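PDB 3FNR: arginyl-tRNA synthetase from Campylobacter jejuni, which catalyses the ATP-dependent attachment of L-arginine to tRNA(Arg), releasing AMP and diphosphate, as a monomeric class I aminoacyl-tRNA synthetase. Local coordinates for residues E192-L197 with I211-R216; S199-D204 with M257-F262. The protein carries 1 engineered substitution. All coordinates share one frame; numbering follows the deposited sequence.

Contact 1 of 2, residues E192-L197 with I211-R216; sequences EGKIWL and IREDGR. With SO4 (sulfate ion), chain C.
Ile-195 and Ile-211 bond to each other through both backbone amides, the mark of a hydrogen-bonded antiparallel pair. Ile-195 N donates to Ile-211 O over 3.1 Å, and Ile-211 N returns a bond to Ile-195 O, also 3.1 Å, with an N-H...O angle of 162°. The pair joins strand 194-197, the middle of a three-stranded antiparallel sheet, to the end of strand 208-211. Beyond it segment 211-216 leaves the sheet in a type I turn, Arg-212 to Gly-215, and contact continues through a CA-H...O approach of Glu-213 CA to Gly-193 O at 3.4 Å. Lys-194 and Glu-213 run side by side, the lysine chain extended beyond CG; Glu-213 is modelled in two conformers, so how near its carboxylate comes to Lys-194 NZ is doubtful. On the face bearing the isoleucines, Ile-195 CD1 packs on Ile-211 CG1 at 3.8 Å. Just after the end of strand 208-211, Arg-212 NE makes a weak bond to O3 of a sulfate that Tyr-219 N also binds; the ion is probably a crystallisation additive. Two backbone bonds and the isoleucine packing therefore hold this surface hairpin end together, and any attraction between Lys-194 and Glu-213 is only a possibility.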
loop_
_atom_site.group_PDB
_atom_site.type_symbol
_atom_site.label_atom_id
_atom_site.label_comp_id
_atom_site.label_asym_id
_atom_site.label_seq_id
_atom_site.Cartn_x
_atom_site.Cartn_y
_atom_site.Cartn_z
ATOM N N GLU A 192 -19.328 28.405 -24.712
ATOM C CA GLU A 192 -18.126 28.791 -25.466
ATOM C C GLU A 192 -17.457 27.648 -26.229
ATOM O O GLU A 192 -16.231 27.526 -26.274
ATOM C CB GLU A 192 -17.127 29.554 -24.582
ATOM C CG GLU A 192 -17.467 31.041 -24.399
ATOM C CD GLU A 192 -17.409 31.847 -25.698
ATOM O OE1 GLU A 192 -16.437 31.687 -26.472
ATOM O OE2 GLU A 192 -18.335 32.653 -25.940
ATOM N N GLY A 193 -18.287 26.816 -26.854
ATOM C CA GLY A 193 -17.803 25.676 -27.636
ATOM C C GLY A 193 -17.300 24.506 -26.805
ATOM O O GLY A 193 -16.710 23.572 -27.340
ATOM N N LYS A 194 -17.546 24.549 -25.500
ATOM C CA LYS A 194 -17.087 23.507 -24.590
ATOM C C LYS A 194 -18.258 22.877 -23.868
ATOM O O LYS A 194 -19.279 23.522 -23.645
ATOM C CB LYS A 194 -16.118 24.081 -23.555
ATOM C CG LYS A 194 -14.816 24.624 -24.124
ATOM C CD LYS A 194 -14.113 25.487 -23.086
ATOM C CE LYS A 194 -12.997 26.309 -23.703
ATOM N NZ LYS A 194 -12.426 27.276 -22.721
ATOM N N ILE A 195 -18.099 21.613 -23.493
ATOM C CA ILE A 195 -19.061 20.942 -22.627
ATOM C C ILE A 195 -18.512 20.974 -21.201
ATOM O O ILE A 195 -17.374 20.559 -20.955
ATOM C CB ILE A 195 -19.332 19.503 -23.117
ATOM C CG1 ILE A 195 -20.042 19.549 -24.478
ATOM C CG2 ILE A 195 -20.148 18.710 -22.101
ATOM C CD1 ILE A 195 -19.819 18.329 -25.349
ATOM N N TRP A 196 -19.328 21.488 -20.284
ATOM C CA TRP A 196 -18.953 21.692 -18.890
ATOM C C TRP A 196 -19.753 20.783 -17.967
ATOM O O TRP A 196 -20.886 20.440 -18.274
ATOM C CB TRP A 196 -19.230 23.142 -18.476
ATOM C CG TRP A 196 -18.430 24.185 -19.206
ATOM C CD1 TRP A 196 -18.617 24.614 -20.491
ATOM C CD2 TRP A 196 -17.336 24.952 -18.685
ATOM N NE1 TRP A 196 -17.698 25.586 -20.807
ATOM C CE2 TRP A 196 -16.900 25.815 -19.717
ATOM C CE3 TRP A 196 -16.679 24.991 -17.445
ATOM C CZ2 TRP A 196 -15.834 26.709 -19.551
ATOM C CZ3 TRP A 196 -15.617 25.885 -17.279
ATOM C CH2 TRP A 196 -15.209 26.732 -18.330
ATOM N N LEU A 197 -19.155 20.402 -16.839
ATOM C CA LEU A 197 -19.881 19.782 -15.728
ATOM C C LEU A 197 -20.335 20.871 -14.754
ATOM O O LEU A 197 -19.538 21.702 -14.331
ATOM C CB LEU A 197 -18.999 18.753 -15.001
ATOM C CG LEU A 197 -19.513 18.096 -13.708
ATOM C CD1 LEU A 197 -20.440 16.918 -13.976
ATOM C CD2 LEU A 197 -18.342 17.650 -12.855
ATOM N N ILE A 211 -15.469 18.398 -21.995
ATOM C CA ILE A 211 -15.005 18.328 -23.377
ATOM C C ILE A 211 -14.489 19.694 -23.803
ATOM O O ILE A 211 -15.182 20.702 -23.662
ATOM C CB ILE A 211 -16.126 17.858 -24.348
ATOM C CG1 ILE A 211 -16.804 16.574 -23.845
ATOM C CG2 ILE A 211 -15.596 17.690 -25.783
ATOM C CD1 ILE A 211 -15.890 15.356 -23.708
ATOM N N ARG A 212 -13.263 19.718 -24.313
ATOM C CA ARG A 212 -12.648 20.939 -24.826
ATOM C C ARG A 212 -13.292 21.350 -26.146
ATOM O O ARG A 212 -14.013 20.559 -26.769
ATOM C CB ARG A 212 -11.157 20.710 -25.079
ATOM C CG ARG A 212 -10.307 20.361 -23.874
ATOM C CD ARG A 212 -9.179 19.444 -24.327
ATOM N NE ARG A 212 -7.892 19.761 -23.712
ATOM C CZ ARG A 212 -6.719 19.298 -24.143
ATOM N NH1 ARG A 212 -6.656 18.492 -25.199
ATOM N NH2 ARG A 212 -5.600 19.646 -23.518
ATOM N N GLU A 213 -12.993 22.577 -26.581
ATOM C CA GLU A 213 -13.387 23.123 -27.884
ATOM C C GLU A 213 -12.839 22.292 -29.049
ATOM O O GLU A 213 -13.287 22.410 -30.190
ATOM C CB GLU A 213 -12.918 24.586 -27.997
ATOM C CG GLU A 213 -11.394 24.812 -28.197
ATOM C CD GLU A 213 -10.526 24.394 -27.004
ATOM O OE1 GLU A 213 -9.479 23.749 -27.229
ATOM O OE2 GLU A 213 -10.887 24.701 -25.847
ATOM N N ASP A 214 -11.834 21.478 -28.733
ATOM C CA ASP A 214 -11.163 20.579 -29.657
ATOM C C ASP A 214 -12.071 19.399 -30.004
ATOM O O ASP A 214 -11.964 18.817 -31.082
ATOM C CB ASP A 214 -9.892 20.058 -28.973
ATOM C CG ASP A 214 -8.796 19.657 -29.958
ATOM O OD1 ASP A 214 -7.638 19.520 -29.505
ATOM O OD2 ASP A 214 -9.072 19.478 -31.167
ATOM N N GLY A 215 -12.962 19.048 -29.079
ATOM C CA GLY A 215 -13.768 17.834 -29.190
ATOM C C GLY A 215 -13.185 16.710 -28.350
ATOM O O GLY A 215 -13.730 15.607 -28.298
ATOM N N ARG A 216 -12.068 16.993 -27.690
ATOM C CA ARG A 216 -11.402 15.998 -26.865
ATOM C C ARG A 216 -11.807 16.073 -25.397
ATOM O O ARG A 216 -12.045 17.159 -24.856
ATOM C CB ARG A 216 -9.880 16.088 -27.016
ATOM C CG ARG A 216 -9.315 15.091 -28.020
ATOM C CD ARG A 216 -8.931 15.743 -29.340
ATOM N NE ARG A 216 -7.544 16.216 -29.327
ATOM C CZ ARG A 216 -6.486 15.483 -29.674
ATOM N NH1 ARG A 216 -6.636 14.223 -30.069
ATOM N NH2 ARG A 216 -5.270 16.012 -29.624
HETATM S S SO4 C . -6.960 18.723 -19.909
HETATM O O1 SO4 C . -6.983 17.373 -20.461
HETATM O O2 SO4 C . -5.578 19.192 -19.910
HETATM O O3 SO4 C . -7.777 19.612 -20.734
HETATM O O4 SO4 C . -7.469 18.723 -18.540
#

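Contact 2 of 2, residues S199-D204 with M257-F262; sequences SSQKGD and MEFLGF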
loop_
_atom_site.group_PDB
_atom_site.type_symbol
_atom_site.label_atom_id
_atom_site.label_comp_id
_atom_site.label_asym_id
_atom_site.label_seq_id
_atom_site.Cartn_x
_atom_site.Cartn_y
_atom_site.Cartn_z
ATOM N N SER A 199 -20.660 21.377 -11.671
ATOM C CA SER A 199 -20.256 20.830 -10.372
ATOM C C SER A 199 -20.493 21.769 -9.197
ATOM O O SER A 199 -20.660 21.311 -8.062
ATOM C CB SER A 199 -18.795 20.365 -10.411
ATOM O OG SER A 199 -17.965 21.329 -11.034
ATOM N N SER A 200 -20.542 23.073 -9.471
ATOM C CA SER A 200 -20.861 24.070 -8.442
ATOM C C SER A 200 -22.318 24.005 -7.952
ATOM O O SER A 200 -22.652 24.582 -6.916
ATOM C CB SER A 200 -20.536 25.472 -8.940
ATOM O OG SER A 200 -21.339 25.790 -10.058
ATOM N N GLN A 201 -23.173 23.296 -8.693
ATOM C CA GLN A 201 -24.543 23.004 -8.256
ATOM C C GLN A 201 -24.569 21.878 -7.218
ATOM O O GLN A 201 -25.618 21.576 -6.639
ATOM C CB GLN A 201 -25.435 22.634 -9.452
ATOM C CG GLN A 201 -25.586 23.737 -10.514
ATOM C CD GLN A 201 -26.591 23.388 -11.613
ATOM O OE1 GLN A 201 -27.363 22.431 -11.493
ATOM N NE2 GLN A 201 -26.581 24.172 -12.693
ATOM N N LYS A 202 -23.407 21.262 -7.000
ATOM C CA LYS A 202 -23.238 20.144 -6.072
ATOM C C LYS A 202 -22.056 20.353 -5.110
ATOM O O LYS A 202 -21.447 19.386 -4.645
ATOM C CB LYS A 202 -23.060 18.837 -6.853
ATOM C CG LYS A 202 -24.153 17.795 -6.652
ATOM C CD LYS A 202 -25.330 17.976 -7.590
ATOM C CE LYS A 202 -26.424 16.973 -7.254
ATOM N NZ LYS A 202 -27.749 17.353 -7.809
ATOM N N GLY A 203 -21.726 21.611 -4.828
ATOM C CA GLY A 203 -20.767 21.933 -3.774
ATOM C C GLY A 203 -19.309 22.107 -4.160
ATOM O O GLY A 203 -18.453 22.289 -3.293
ATOM N N ASP A 204 -19.012 22.053 -5.453
ATOM C CA ASP A 204 -17.664 22.349 -5.927
ATOM C C ASP A 204 -17.505 23.874 -5.968
ATOM O O ASP A 204 -18.498 24.603 -5.988
ATOM C CB ASP A 204 -17.446 21.709 -7.300
ATOM C CG ASP A 204 -16.008 21.789 -7.789
ATOM O OD1 ASP A 204 -15.797 21.560 -8.994
ATOM O OD2 ASP A 204 -15.087 22.077 -6.997
ATOM N N MET A 257 -20.166 12.106 -9.379
ATOM C CA MET A 257 -20.838 10.875 -8.964
ATOM C C MET A 257 -22.313 11.103 -8.630
ATOM O O MET A 257 -23.155 10.251 -8.919
ATOM C CB MET A 257 -20.095 10.184 -7.801
ATOM C CG MET A 257 -18.644 9.732 -8.114
ATOM S SD MET A 257 -18.454 8.652 -9.552
ATOM C CE MET A 257 -17.892 9.845 -10.769
ATOM N N GLU A 258 -22.626 12.260 -8.051
ATOM C CA GLU A 258 -24.020 12.617 -7.778
ATOM C C GLU A 258 -24.787 12.801 -9.085
ATOM O O GLU A 258 -25.943 12.394 -9.198
ATOM C CB GLU A 258 -24.116 13.886 -6.923
ATOM C CG GLU A 258 -23.648 13.726 -5.465
ATOM C CD GLU A 258 -24.565 12.853 -4.605
ATOM O OE1 GLU A 258 -24.080 12.312 -3.587
ATOM O OE2 GLU A 258 -25.765 12.708 -4.932
ATOM N N PHE A 259 -24.116 13.383 -10.078
ATOM C CA PHE A 259 -24.691 13.591 -11.408
ATOM C C PHE A 259 -24.691 12.311 -12.264
ATOM O O PHE A 259 -24.983 12.364 -13.457
ATOM C CB PHE A 259 -23.932 14.689 -12.153
ATOM C CG PHE A 259 -24.376 16.097 -11.824
ATOM C CD1 PHE A 259 -25.728 16.439 -11.777
ATOM C CD2 PHE A 259 -23.431 17.091 -11.615
ATOM C CE1 PHE A 259 -26.124 17.741 -11.497
ATOM C CE2 PHE A 259 -23.809 18.389 -11.332
ATOM C CZ PHE A 259 -25.164 18.722 -11.273
ATOM N N LEU A 260 -24.343 11.177 -11.664
ATOM C CA LEU A 260 -24.421 9.887 -12.349
ATOM C C LEU A 260 -25.388 8.965 -11.614
ATOM O O LEU A 260 -25.522 7.780 -11.946
ATOM C CB LEU A 260 -23.035 9.245 -12.474
ATOM C CG LEU A 260 -22.031 9.858 -13.461
ATOM C CD1 LEU A 260 -20.635 9.324 -13.222
ATOM C CD2 LEU A 260 -22.430 9.582 -14.898
ATOM N N GLY A 261 -26.069 9.522 -10.616
ATOM C CA GLY A 261 -27.089 8.787 -9.878
ATOM C C GLY A 261 -26.535 8.084 -8.658
ATOM O O GLY A 261 -27.281 7.418 -7.935
ATOM N N PHE A 262 -25.231 8.236 -8.424
ATOM C CA PHE A 262 -24.576 7.590 -7.288
ATOM C C PHE A 262 -24.674 8.433 -6.019
ATOM O O PHE A 262 -24.757 9.661 -6.076
ATOM C CB PHE A 262 -23.098 7.297 -7.578
ATOM C CG PHE A 262 -22.862 6.432 -8.791
ATOM C CD1 PHE A 262 -22.074 6.896 -9.841
ATOM C CD2 PHE A 262 -23.410 5.155 -8.879
ATOM C CE1 PHE A 262 -21.845 6.106 -10.965
ATOM C CE2 PHE A 262 -23.193 4.363 -10.005
ATOM C CZ PHE A 262 -22.408 4.845 -11.050
#
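Lys-202 and Phe-259 meet where a short 3-10 turn, 199-201, faces the end of helix 250-258, with the nearest CA atoms, those of Lys-202 and Glu-258, 7.8 Å apart and no hydrogen bond crossing between the segments. A Schellman motif ends that helix: Phe-262 N bonds to Met-257 O and Gly-261 N to Glu-258 O, with Gly-261 at positive phi as the C-prime residue. Met-257 O is gripped twice, since Leu-260 N approaches it from the face of its carbonyl plane opposite to Phe-262 N. Ser-199 O likewise accepts from Lys-202 N and Asp-204 N, which fixes the turn carrying Lys-202. Between these two backbones the contact is made by side chains. The lysine, bent at chi2 (87°), places CD over one face of the Phe-259 ring, toward the rim, in a CH-pi contact, with CD 4.0 Å from the ring centroid and 21° off the normal. On either side of CD along the lysine, CG and CE both pack on Glu-258 CB, each at 3.9 Å, the two side chains crossing at about a right angle. Glu-258 turns its carboxylate elsewhere, OE1 bonding to Ser-264 OG. Leu-182 of helix 175-184 also touches Phe-259, so the ring joins that helix to the 199-204 turn within the catalytic domain. At the ring edge, near its plane, Gln-201 OE1 lies 4.3 Å from Phe-259 CZ.

Overall arrangement
From the N terminus, strand 188-191 leads through a tight turn into strand 194-197, then into the 199-204 turn, and back along strand 208-211. Contact 1 closes the hairpin of strands 194-197 and 208-211, at the end away from the 199-204 turn, with 13 residues between its segments. Contact 2 closes a longer loop of 52 residues, through helix 219-231 and strand 237-243 to the end of helix 250-258. The segments alternate along the chain, so the two loops cross. The contacts' centres lie about 19 Å apart, yet the contacts touch: Leu-197 CD1 packs on Phe-259 CD2 at 3.8 Å. This packing links the sheet, whose strands contact 1 pairs, to the helix end that contact 2 joins to the 199-204 turn.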